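Side-chain contacts in sister chromatid cohesion protein (Chaetomium thermophilum, PDB 5T8V), which probably acts as a cohesin loader at chromatin, the part described here being its C-terminal HEAT-repeat fragment: residues H1140-L1143 with A1144-V1147; L1067-M1070 with V1071-L1075; K1076-L1079 with F1080-K1084; F1208-Q1211 with R1212-K1216. One frame throughout, in Å; residues are numbered along the deposited sequence.

Interaction 1: H1140-L1143 with A1144-V1147; sequences HAFL and AVEV
The F1142 ring and the E1146 carboxylate lie one turn apart on helix 1139-1154, part of the all-helical HEAT-repeat scaffold, with their planes 40° apart. Neither approach to the ring is a clean face or edge contact: E1146 OE1 comes in obliquely, 3.3 Å from F1142 CE2, while V1145 CG1 sits 4.0 Å from F1142 CD1, the ring carbon diagonally opposite CE2. The ring is thus flanked by an i+3 methyl near one part of the rim and an i+4 carboxylate near another. F1142 holds CG opposite its backbone N (chi1 172°), which swings the ring along the helix toward the later turn, and the extended E1146 chain carries its carboxylate out to the ring. R1176 adds a cation-pi contact, and I1177 of helix 1175-1191 touches F1142 and V1145 alike. Were F1142 replaced by an alanine, R1176 would probably lose its aromatic partner and a gap would open beside the V1145 methyl. L1143 points elsewhere, onto L1072 and K1076 of helix 1065-1086, and A1144 packs on helix 1115-1133. Backbone bonds hold the turns together, among them V1145 N to A1141 O at 2.9 Å; V1147 CG2 rests 3.6 Å from L1143 O.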
loop_
_atom_site.group_PDB
_atom_site.type_symbol
_atom_site.label_atom_id
_atom_site.label_comp_id
_atom_site.label_asym_id
_atom_site.label_seq_id
_atom_site.Cartn_x
_atom_site.Cartn_y
_atom_site.Cartn_z
ATOM N N HIS A 1140 -39.469 -18.875 7.967
ATOM C CA HIS A 1140 -40.491 -19.799 7.482
ATOM C C HIS A 1140 -40.639 -19.698 5.968
ATOM O O HIS A 1140 -40.570 -20.706 5.245
ATOM C CB HIS A 1140 -41.815 -19.500 8.184
ATOM C CG HIS A 1140 -42.827 -20.591 8.057
ATOM N ND1 HIS A 1140 -44.136 -20.353 7.695
ATOM C CD2 HIS A 1140 -42.725 -21.927 8.245
ATOM C CE1 HIS A 1140 -44.796 -21.497 7.665
ATOM N NE2 HIS A 1140 -43.963 -22.467 7.995
ATOM N N ALA A 1141 -40.837 -18.478 5.469
ATOM C CA ALA A 1141 -40.850 -18.261 4.029
ATOM C C ALA A 1141 -39.597 -18.836 3.383
ATOM O O ALA A 1141 -39.660 -19.402 2.284
ATOM C CB ALA A 1141 -40.974 -16.767 3.726
ATOM N N PHE A 1142 -38.446 -18.711 4.055
ATOM C CA PHE A 1142 -37.225 -19.281 3.497
ATOM C C PHE A 1142 -37.329 -20.793 3.368
ATOM O O PHE A 1142 -36.759 -21.377 2.440
ATOM C CB PHE A 1142 -35.999 -18.934 4.333
ATOM C CG PHE A 1142 -34.763 -19.659 3.886
ATOM C CD1 PHE A 1142 -34.185 -19.373 2.659
ATOM C CD2 PHE A 1142 -34.197 -20.647 4.672
ATOM C CE1 PHE A 1142 -33.056 -20.045 2.233
ATOM C CE2 PHE A 1142 -33.066 -21.324 4.250
ATOM C CZ PHE A 1142 -32.496 -21.022 3.028
ATOM N N LEU A 1143 -38.021 -21.448 4.303
ATOM C CA LEU A 1143 -38.269 -22.879 4.170
ATOM C C LEU A 1143 -39.121 -23.160 2.942
ATOM O O LEU A 1143 -38.817 -24.063 2.149
ATOM C CB LEU A 1143 -38.944 -23.410 5.436
ATOM C CG LEU A 1143 -39.275 -24.904 5.466
ATOM C CD1 LEU A 1143 -38.018 -25.747 5.357
ATOM C CD2 LEU A 1143 -40.038 -25.252 6.735
ATOM N N ALA A 1144 -40.190 -22.380 2.756
ATOM C CA ALA A 1144 -41.041 -22.572 1.584
ATOM C C ALA A 1144 -40.235 -22.455 0.292
ATOM O O ALA A 1144 -40.248 -23.362 -0.549
ATOM C CB ALA A 1144 -42.188 -21.564 1.597
ATOM N N VAL A 1145 -39.523 -21.338 0.115
ATOM C CA VAL A 1145 -38.711 -21.166 -1.087
ATOM C C VAL A 1145 -37.623 -22.220 -1.165
ATOM O O VAL A 1145 -37.136 -22.524 -2.258
ATOM C CB VAL A 1145 -38.093 -19.750 -1.143
ATOM C CG1 VAL A 1145 -37.206 -19.514 0.044
ATOM C CG2 VAL A 1145 -37.309 -19.551 -2.435
ATOM N N GLU A 1146 -37.210 -22.777 -0.028
ATOM C CA GLU A 1146 -36.232 -23.857 -0.057
ATOM C C GLU A 1146 -36.845 -25.129 -0.620
ATOM O O GLU A 1146 -36.132 -25.959 -1.195
ATOM C CB GLU A 1146 -35.676 -24.099 1.346
ATOM C CG GLU A 1146 -34.413 -24.938 1.380
ATOM C CD GLU A 1146 -33.787 -24.982 2.760
ATOM O OE1 GLU A 1146 -34.306 -24.300 3.669
ATOM O OE2 GLU A 1146 -32.780 -25.698 2.936
ATOM N N VAL A 1147 -38.160 -25.297 -0.468
ATOM C CA VAL A 1147 -38.853 -26.397 -1.133
ATOM C C VAL A 1147 -39.043 -26.097 -2.615
ATOM O O VAL A 1147 -38.813 -26.962 -3.469
ATOM C CB VAL A 1147 -40.194 -26.673 -0.429
ATOM C CG1 VAL A 1147 -41.060 -27.632 -1.246
ATOM C CG2 VAL A 1147 -39.948 -27.242 0.958
#

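Interaction 2: L1067-M1070 with V1071-L1075; sequences LETM and VLRSL
Two amides of the following turn reach the carbonyl oxygen of E1068: L1072 N makes the regular i+4 bond at 2.9 Å, and V1071 N adds a weak one at 3.3 Å with a bent N-H angle of 127°. This is the early part of helix 1065-1086, one of the long helices of the HEAT-repeat solenoid, and R1073 N continues the ladder to T1069 O at 2.9 Å. Among the side chains, T1069 meets R1073 one turn on. The methyl CG2 of T1069 lies over one face of the guanidinium group, off centre toward its rim, and is nearest to R1073 NE at 3.3 Å. Its placement follows from the threonine torsion (chi1 -60°), which sets OG1 beside the backbone N and leaves CG2 turned toward the arginine; OG1 itself is hydrogen-bonded to the carbonyl of P1065. R1073 runs extended from CG to NE, passing across the threonine at a slant. M1070 travels alongside it in the same direction, bent at chi2 and again at chi3, which brings CE to 3.8 Å from R1073 NH1. The arginine is exposed, so these are apolar atoms resting against the stem and head of a surface side chain. Elsewhere round the helix, V1071 packs on F1056 and F1060, L1072 turns to H1140 and L1143 of helix 1139-1154, and S1074 OG bonds to Y1047 OH and G1037 O. Facing back along the helix, V1071 CG2 lies 3.5 Å from L1067 O.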
loop_
_atom_site.group_PDB
_atom_site.type_symbol
_atom_site.label_atom_id
_atom_site.label_comp_id
_atom_site.label_asym_id
_atom_site.label_seq_id
_atom_site.Cartn_x
_atom_site.Cartn_y
_atom_site.Cartn_z
ATOM N N LEU A 1067 -47.676 -26.097 12.320
ATOM C CA LEU A 1067 -48.020 -27.399 11.767
ATOM C C LEU A 1067 -48.042 -27.408 10.244
ATOM O O LEU A 1067 -48.234 -28.477 9.653
ATOM C CB LEU A 1067 -49.359 -27.883 12.333
ATOM C CG LEU A 1067 -50.558 -26.934 12.408
ATOM C CD1 LEU A 1067 -51.255 -26.857 11.077
ATOM C CD2 LEU A 1067 -51.513 -27.400 13.489
ATOM N N GLU A 1068 -47.839 -26.261 9.592
ATOM C CA GLU A 1068 -47.481 -26.264 8.180
ATOM C C GLU A 1068 -45.973 -26.279 7.980
ATOM O O GLU A 1068 -45.504 -26.695 6.913
ATOM C CB GLU A 1068 -48.107 -25.063 7.455
ATOM C CG GLU A 1068 -47.471 -23.714 7.729
ATOM C CD GLU A 1068 -48.262 -22.569 7.110
ATOM O OE1 GLU A 1068 -49.306 -22.839 6.479
ATOM O OE2 GLU A 1068 -47.842 -21.401 7.252
ATOM N N THR A 1069 -45.206 -25.847 8.985
ATOM C CA THR A 1069 -43.787 -26.183 9.027
ATOM C C THR A 1069 -43.602 -27.691 9.121
ATOM O O THR A 1069 -42.712 -28.259 8.474
ATOM C CB THR A 1069 -43.106 -25.491 10.210
ATOM O OG1 THR A 1069 -43.250 -24.070 10.090
ATOM C CG2 THR A 1069 -41.623 -25.846 10.277
ATOM N N MET A 1070 -44.441 -28.359 9.919
ATOM C CA MET A 1070 -44.376 -29.817 10.004
ATOM C C MET A 1070 -44.527 -30.473 8.635
ATOM O O MET A 1070 -43.932 -31.527 8.385
ATOM C CB MET A 1070 -45.451 -30.333 10.960
ATOM C CG MET A 1070 -45.289 -29.870 12.407
ATOM S SD MET A 1070 -43.801 -30.503 13.205
ATOM C CE MET A 1070 -42.626 -29.184 12.896
ATOM N N VAL A 1071 -45.313 -29.874 7.740
ATOM C CA VAL A 1071 -45.485 -30.426 6.399
ATOM C C VAL A 1071 -44.327 -30.016 5.495
ATOM O O VAL A 1071 -43.773 -30.838 4.751
ATOM C CB VAL A 1071 -46.839 -29.975 5.817
ATOM C CG1 VAL A 1071 -47.055 -30.562 4.424
ATOM C CG2 VAL A 1071 -47.983 -30.366 6.747
ATOM N N LEU A 1072 -43.945 -28.737 5.544
ATOM C CA LEU A 1072 -42.898 -28.245 4.655
ATOM C C LEU A 1072 -41.578 -28.963 4.900
ATOM O O LEU A 1072 -40.828 -29.229 3.955
ATOM C CB LEU A 1072 -42.723 -26.736 4.831
ATOM C CG LEU A 1072 -43.856 -25.853 4.304
ATOM C CD1 LEU A 1072 -43.628 -24.406 4.714
ATOM C CD2 LEU A 1072 -43.981 -25.967 2.791
ATOM N N ARG A 1073 -41.268 -29.277 6.158
ATOM C CA ARG A 1073 -40.017 -29.971 6.449
ATOM C C ARG A 1073 -40.028 -31.381 5.873
ATOM O O ARG A 1073 -39.021 -31.841 5.315
ATOM C CB ARG A 1073 -39.771 -29.996 7.956
ATOM C CG ARG A 1073 -39.385 -28.638 8.522
ATOM C CD ARG A 1073 -39.259 -28.657 10.034
ATOM N NE ARG A 1073 -38.714 -27.400 10.545
ATOM C CZ ARG A 1073 -38.591 -27.102 11.834
ATOM N NH1 ARG A 1073 -38.978 -27.965 12.765
ATOM N NH2 ARG A 1073 -38.080 -25.932 12.197
ATOM N N SER A 1074 -41.160 -32.077 5.986
ATOM C CA SER A 1074 -41.282 -33.399 5.382
ATOM C C SER A 1074 -41.080 -33.327 3.874
ATOM O O SER A 1074 -40.252 -34.054 3.310
ATOM C CB SER A 1074 -42.647 -34.001 5.713
ATOM O OG SER A 1074 -42.761 -35.314 5.196
ATOM N N LEU A 1075 -41.827 -32.445 3.200
ATOM C CA LEU A 1075 -41.652 -32.298 1.759
ATOM C C LEU A 1075 -40.214 -31.937 1.406
ATOM O O LEU A 1075 -39.698 -32.377 0.372
ATOM C CB LEU A 1075 -42.611 -31.237 1.217
ATOM C CG LEU A 1075 -44.105 -31.459 1.477
ATOM C CD1 LEU A 1075 -44.921 -30.369 0.801
ATOM C CD2 LEU A 1075 -44.558 -32.835 1.008
#

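Interaction 3: K1076-L1079 with F1080-K1084; sequences KEFL and FSEEK
Regular i+4 bonds from F1080 N to K1076 O, S1081 N to E1077 O and E1082 N to F1078 O, each 2.9 Å, carry helix 1065-1086 through this later stretch of the HEAT-repeat scaffold. On one side of the helix K1076 crosses F1080, its methylene CG lying over one ring face. This CH-pi contact measures 4.0 Å from K1076 CG to the F1080 ring centroid, with CG 22° off the ring normal. The lysine has its CG turned away from the backbone N (chi1 -178°), toward the following turn and the ring. A second aromatic, F1078, meets E1082 at a slant: its CE1 is 3.5 Å from E1082 CG, and ring and carboxylate planes stand 41° apart. The glutamate chain bends at chi2, and its OE1 forms a salt bridge with R1085. S1081 OG lies near two carbonyl oxygens, E1077 O at 3.1 Å and F1078 O at 2.7 Å, which compete for its one proton. F1078 also meets the ring of Y1047, while the E1083 carboxylate reaches R1153 (salt bridge) and S1150 (hydrogen bond) of helix 1139-1154. In both aromatic pairs a methylene of a charged residue meets the ring, so the lysine and glutamate each lend apolar surface to the helix, and the glutamate keeps its charge paired with R1085.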
loop_
_atom_site.group_PDB
_atom_site.type_symbol
_atom_site.label_atom_id
_atom_site.label_comp_id
_atom_site.label_asym_id
_atom_site.label_seq_id
_atom_site.Cartn_x
_atom_site.Cartn_y
_atom_site.Cartn_z
ATOM N N LYS A 1076 -39.551 -31.150 2.254
ATOM C CA LYS A 1076 -38.174 -30.753 1.984
ATOM C C LYS A 1076 -37.240 -31.953 2.036
ATOM O O LYS A 1076 -36.394 -32.132 1.153
ATOM C CB LYS A 1076 -37.732 -29.681 2.983
ATOM C CG LYS A 1076 -36.319 -29.157 2.755
ATOM C CD LYS A 1076 -35.960 -28.096 3.777
ATOM C CE LYS A 1076 -34.836 -28.551 4.693
ATOM N NZ LYS A 1076 -34.732 -27.706 5.919
ATOM N N GLU A 1077 -37.373 -32.789 3.070
ATOM C CA GLU A 1077 -36.560 -33.999 3.143
ATOM C C GLU A 1077 -36.825 -34.903 1.947
ATOM O O GLU A 1077 -35.889 -35.374 1.286
ATOM C CB GLU A 1077 -36.837 -34.740 4.451
ATOM C CG GLU A 1077 -36.465 -33.953 5.695
ATOM C CD GLU A 1077 -35.006 -33.547 5.706
ATOM O OE1 GLU A 1077 -34.158 -34.385 5.333
ATOM O OE2 GLU A 1077 -34.712 -32.389 6.072
ATOM N N PHE A 1078 -38.102 -35.147 1.648
ATOM C CA PHE A 1078 -38.454 -36.010 0.526
ATOM C C PHE A 1078 -37.815 -35.522 -0.770
ATOM O O PHE A 1078 -37.122 -36.280 -1.459
ATOM C CB PHE A 1078 -39.975 -36.078 0.385
ATOM C CG PHE A 1078 -40.442 -36.706 -0.897
ATOM C CD1 PHE A 1078 -39.955 -37.937 -1.300
ATOM C CD2 PHE A 1078 -41.380 -36.070 -1.692
ATOM C CE1 PHE A 1078 -40.385 -38.517 -2.479
ATOM C CE2 PHE A 1078 -41.818 -36.645 -2.871
ATOM C CZ PHE A 1078 -41.320 -37.869 -3.265
ATOM N N LEU A 1079 -38.029 -34.250 -1.113
ATOM C CA LEU A 1079 -37.524 -33.733 -2.382
ATOM C C LEU A 1079 -35.998 -33.697 -2.405
ATOM O O LEU A 1079 -35.378 -34.030 -3.423
ATOM C CB LEU A 1079 -38.105 -32.345 -2.637
ATOM C CG LEU A 1079 -39.619 -32.348 -2.862
ATOM C CD1 LEU A 1079 -40.213 -30.973 -2.625
ATOM C CD2 LEU A 1079 -39.941 -32.834 -4.267
ATOM N N PHE A 1080 -35.375 -33.298 -1.295
ATOM C CA PHE A 1080 -33.917 -33.260 -1.239
ATOM C C PHE A 1080 -33.323 -34.641 -1.485
ATOM O O PHE A 1080 -32.417 -34.803 -2.314
ATOM C CB PHE A 1080 -33.463 -32.703 0.109
ATOM C CG PHE A 1080 -33.368 -31.205 0.141
ATOM C CD1 PHE A 1080 -34.364 -30.421 -0.419
ATOM C CD2 PHE A 1080 -32.284 -30.580 0.734
ATOM C CE1 PHE A 1080 -34.278 -29.043 -0.393
ATOM C CE2 PHE A 1080 -32.193 -29.201 0.765
ATOM C CZ PHE A 1080 -33.192 -28.432 0.200
ATOM N N SER A 1081 -33.818 -35.657 -0.773
ATOM C CA SER A 1081 -33.366 -37.016 -1.047
ATOM C C SER A 1081 -33.677 -37.417 -2.483
ATOM O O SER A 1081 -32.922 -38.185 -3.092
ATOM C CB SER A 1081 -34.006 -37.998 -0.065
ATOM O OG SER A 1081 -35.412 -38.040 -0.222
ATOM N N GLU A 1082 -34.774 -36.901 -3.045
ATOM C CA GLU A 1082 -35.069 -37.133 -4.453
ATOM C C GLU A 1082 -34.064 -36.450 -5.369
ATOM O O GLU A 1082 -34.005 -36.782 -6.558
ATOM C CB GLU A 1082 -36.484 -36.651 -4.781
ATOM C CG GLU A 1082 -37.578 -37.600 -4.330
ATOM C CD GLU A 1082 -37.730 -38.794 -5.252
ATOM O OE1 GLU A 1082 -37.839 -38.586 -6.478
ATOM O OE2 GLU A 1082 -37.732 -39.940 -4.753
ATOM N N GLU A 1083 -33.278 -35.504 -4.852
ATOM C CA GLU A 1083 -32.199 -34.914 -5.636
ATOM C C GLU A 1083 -30.883 -35.657 -5.451
ATOM O O GLU A 1083 -30.171 -35.899 -6.431
ATOM C CB GLU A 1083 -32.019 -33.441 -5.271
ATOM C CG GLU A 1083 -33.132 -32.563 -5.789
ATOM C CD GLU A 1083 -32.865 -31.091 -5.571
ATOM O OE1 GLU A 1083 -31.725 -30.738 -5.201
ATOM O OE2 GLU A 1083 -33.797 -30.287 -5.769
ATOM N N LYS A 1084 -30.536 -36.023 -4.213
ATOM C CA LYS A 1084 -29.392 -36.908 -4.017
ATOM C C LYS A 1084 -29.548 -38.181 -4.836
ATOM O O LYS A 1084 -28.555 -38.748 -5.306
ATOM C CB LYS A 1084 -29.234 -37.257 -2.535
ATOM C CG LYS A 1084 -29.013 -36.063 -1.623
ATOM C CD LYS A 1084 -28.939 -36.501 -0.169
ATOM C CE LYS A 1084 -28.890 -35.312 0.775
ATOM N NZ LYS A 1084 -28.926 -35.739 2.201
#

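Interaction 4: F1208-Q1211 with R1212-K1216; sequences FAYQ and RDIVK
R1212 bends back at chi3 over the preceding turn, bringing NE to 3.5 Å from F1208 CE2, a carbon that lies at the edge of the guanidinium, near its plane; the two flat groups stand 57° apart. Its NH2 rests 3.7 Å from A1209 CB, and NH1 forms a salt bridge with the carboxylate of the adjacent D1213. D1213 N in turn bonds to A1209 O. I1214 then lies across one face of the Y1210 ring, with CB 4.2 Å from the ring centroid in a CH-pi contact and CG1 3.6 Å from Y1210 CD1. Here, near the C-terminal end of helix 1200-1213 in the HEAT-repeat fold, Y1210 O takes two amides, I1214 N at 3.0 Å and V1215 N at 3.1 Å, the latter an i+5 bond of pi-helical type. V1215 places CG2 3.8 Å from Y1210 CE2 and runs beside Q1211, whose amide group is hydrogen-bonded to T1171 and K1229. Replacing Y1210 by a leucine is likely to take away the flat surface against which I1214 CB packs and leave V1215 CG2 without its ring partner. K1216 departs from the helical path with a positive phi of 61°.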
loop_
_atom_site.group_PDB
_atom_site.type_symbol
_atom_site.label_atom_id
_atom_site.label_comp_id
_atom_site.label_asym_id
_atom_site.label_seq_id
_atom_site.Cartn_x
_atom_site.Cartn_y
_atom_site.Cartn_z
ATOM N N PHE A 1208 -42.622 -5.048 -7.999
ATOM C CA PHE A 1208 -43.150 -3.853 -7.348
ATOM C C PHE A 1208 -44.127 -4.221 -6.237
ATOM O O PHE A 1208 -44.016 -3.726 -5.109
ATOM C CB PHE A 1208 -43.825 -2.941 -8.372
ATOM C CG PHE A 1208 -44.562 -1.788 -7.752
ATOM C CD1 PHE A 1208 -43.874 -0.788 -7.085
ATOM C CD2 PHE A 1208 -45.942 -1.708 -7.829
ATOM C CE1 PHE A 1208 -44.548 0.270 -6.509
ATOM C CE2 PHE A 1208 -46.622 -0.650 -7.256
ATOM C CZ PHE A 1208 -45.923 0.339 -6.596
ATOM N N ALA A 1209 -45.099 -5.087 -6.538
ATOM C CA ALA A 1209 -46.060 -5.499 -5.519
ATOM C C ALA A 1209 -45.357 -6.133 -4.326
ATOM O O ALA A 1209 -45.775 -5.949 -3.178
ATOM C CB ALA A 1209 -47.078 -6.468 -6.119
ATOM N N TYR A 1210 -44.282 -6.878 -4.580
ATOM C CA TYR A 1210 -43.540 -7.519 -3.499
ATOM C C TYR A 1210 -42.839 -6.483 -2.630
ATOM O O TYR A 1210 -42.900 -6.548 -1.398
ATOM C CB TYR A 1210 -42.537 -8.509 -4.089
ATOM C CG TYR A 1210 -41.768 -9.321 -3.072
ATOM C CD1 TYR A 1210 -42.365 -10.382 -2.408
ATOM C CD2 TYR A 1210 -40.437 -9.042 -2.795
ATOM C CE1 TYR A 1210 -41.664 -11.135 -1.484
ATOM C CE2 TYR A 1210 -39.726 -9.788 -1.875
ATOM C CZ TYR A 1210 -40.344 -10.834 -1.222
ATOM O OH TYR A 1210 -39.641 -11.582 -0.301
ATOM N N GLN A 1211 -42.170 -5.513 -3.259
ATOM C CA GLN A 1211 -41.503 -4.462 -2.498
ATOM C C GLN A 1211 -42.502 -3.620 -1.714
ATOM O O GLN A 1211 -42.177 -3.121 -0.630
ATOM C CB GLN A 1211 -40.689 -3.570 -3.437
ATOM C CG GLN A 1211 -39.522 -4.274 -4.104
ATOM C CD GLN A 1211 -38.402 -4.593 -3.135
ATOM O OE1 GLN A 1211 -38.107 -3.810 -2.232
ATOM N NE2 GLN A 1211 -37.776 -5.750 -3.312
ATOM N N ARG A 1212 -43.717 -3.456 -2.240
ATOM C CA ARG A 1212 -44.700 -2.585 -1.608
ATOM C C ARG A 1212 -45.406 -3.278 -0.448
ATOM O O ARG A 1212 -45.528 -2.708 0.641
ATOM C CB ARG A 1212 -45.719 -2.113 -2.649
ATOM C CG ARG A 1212 -46.962 -1.454 -2.062
ATOM C CD ARG A 1212 -47.827 -0.821 -3.141
ATOM N NE ARG A 1212 -48.096 -1.741 -4.244
ATOM C CZ ARG A 1212 -48.978 -2.736 -4.197
ATOM N NH1 ARG A 1212 -49.682 -2.958 -3.096
ATOM N NH2 ARG A 1212 -49.151 -3.517 -5.255
ATOM N N ASP A 1213 -45.870 -4.509 -0.661
ATOM C CA ASP A 1213 -46.700 -5.190 0.324
ATOM C C ASP A 1213 -45.903 -6.038 1.308
ATOM O O ASP A 1213 -46.323 -6.185 2.462
ATOM C CB ASP A 1213 -47.730 -6.075 -0.384
ATOM C CG ASP A 1213 -48.642 -5.287 -1.303
ATOM O OD1 ASP A 1213 -48.881 -4.093 -1.024
ATOM O OD2 ASP A 1213 -49.121 -5.861 -2.305
ATOM N N ILE A 1214 -44.770 -6.597 0.887
ATOM C CA ILE A 1214 -44.020 -7.528 1.726
ATOM C C ILE A 1214 -42.840 -6.813 2.371
ATOM O O ILE A 1214 -42.792 -6.655 3.596
ATOM C CB ILE A 1214 -43.546 -8.745 0.910
ATOM C CG1 ILE A 1214 -44.694 -9.293 0.055
ATOM C CG2 ILE A 1214 -43.004 -9.825 1.835
ATOM C CD1 ILE A 1214 -45.962 -9.611 0.834
ATOM N N VAL A 1215 -41.875 -6.388 1.553
ATOM C CA VAL A 1215 -40.711 -5.681 2.080
ATOM C C VAL A 1215 -41.131 -4.371 2.728
ATOM O O VAL A 1215 -40.456 -3.872 3.636
ATOM C CB VAL A 1215 -39.676 -5.447 0.960
ATOM C CG1 VAL A 1215 -38.457 -4.703 1.496
ATOM C CG2 VAL A 1215 -39.255 -6.770 0.335
ATOM N N LYS A 1216 -42.244 -3.792 2.277
ATOM C CA LYS A 1216 -42.741 -2.521 2.798
ATOM C C LYS A 1216 -41.711 -1.411 2.572
ATOM O O LYS A 1216 -41.258 -0.733 3.497
ATOM C CB LYS A 1216 -43.118 -2.651 4.278
ATOM C CG LYS A 1216 -44.050 -3.824 4.563
ATOM C CD LYS A 1216 -45.288 -3.392 5.329
ATOM C CE LYS A 1216 -46.264 -4.546 5.497
ATOM N NZ LYS A 1216 -47.492 -4.145 6.239
#

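From the N terminus the order is interaction 2, interaction 3, interaction 1, interaction 4, all in series; none nests in or crosses another, and each closes no more than a turn or so of helix. Interactions 2 and 3 adjoin along helix 1065-1086. Interaction 1, on helix 1139-1154, packs against both, and toward interaction 3 V1147 CG1 lies 3.7 Å from L1079 CD1. These contacts tie the two helices side by side. Interaction 4, near the end of helix 1200-1213, stands apart, its nearest atoms about 7 Å from interaction 1; helix 1163-1169 bridges them, with L1169 touching V1145 and Y1210.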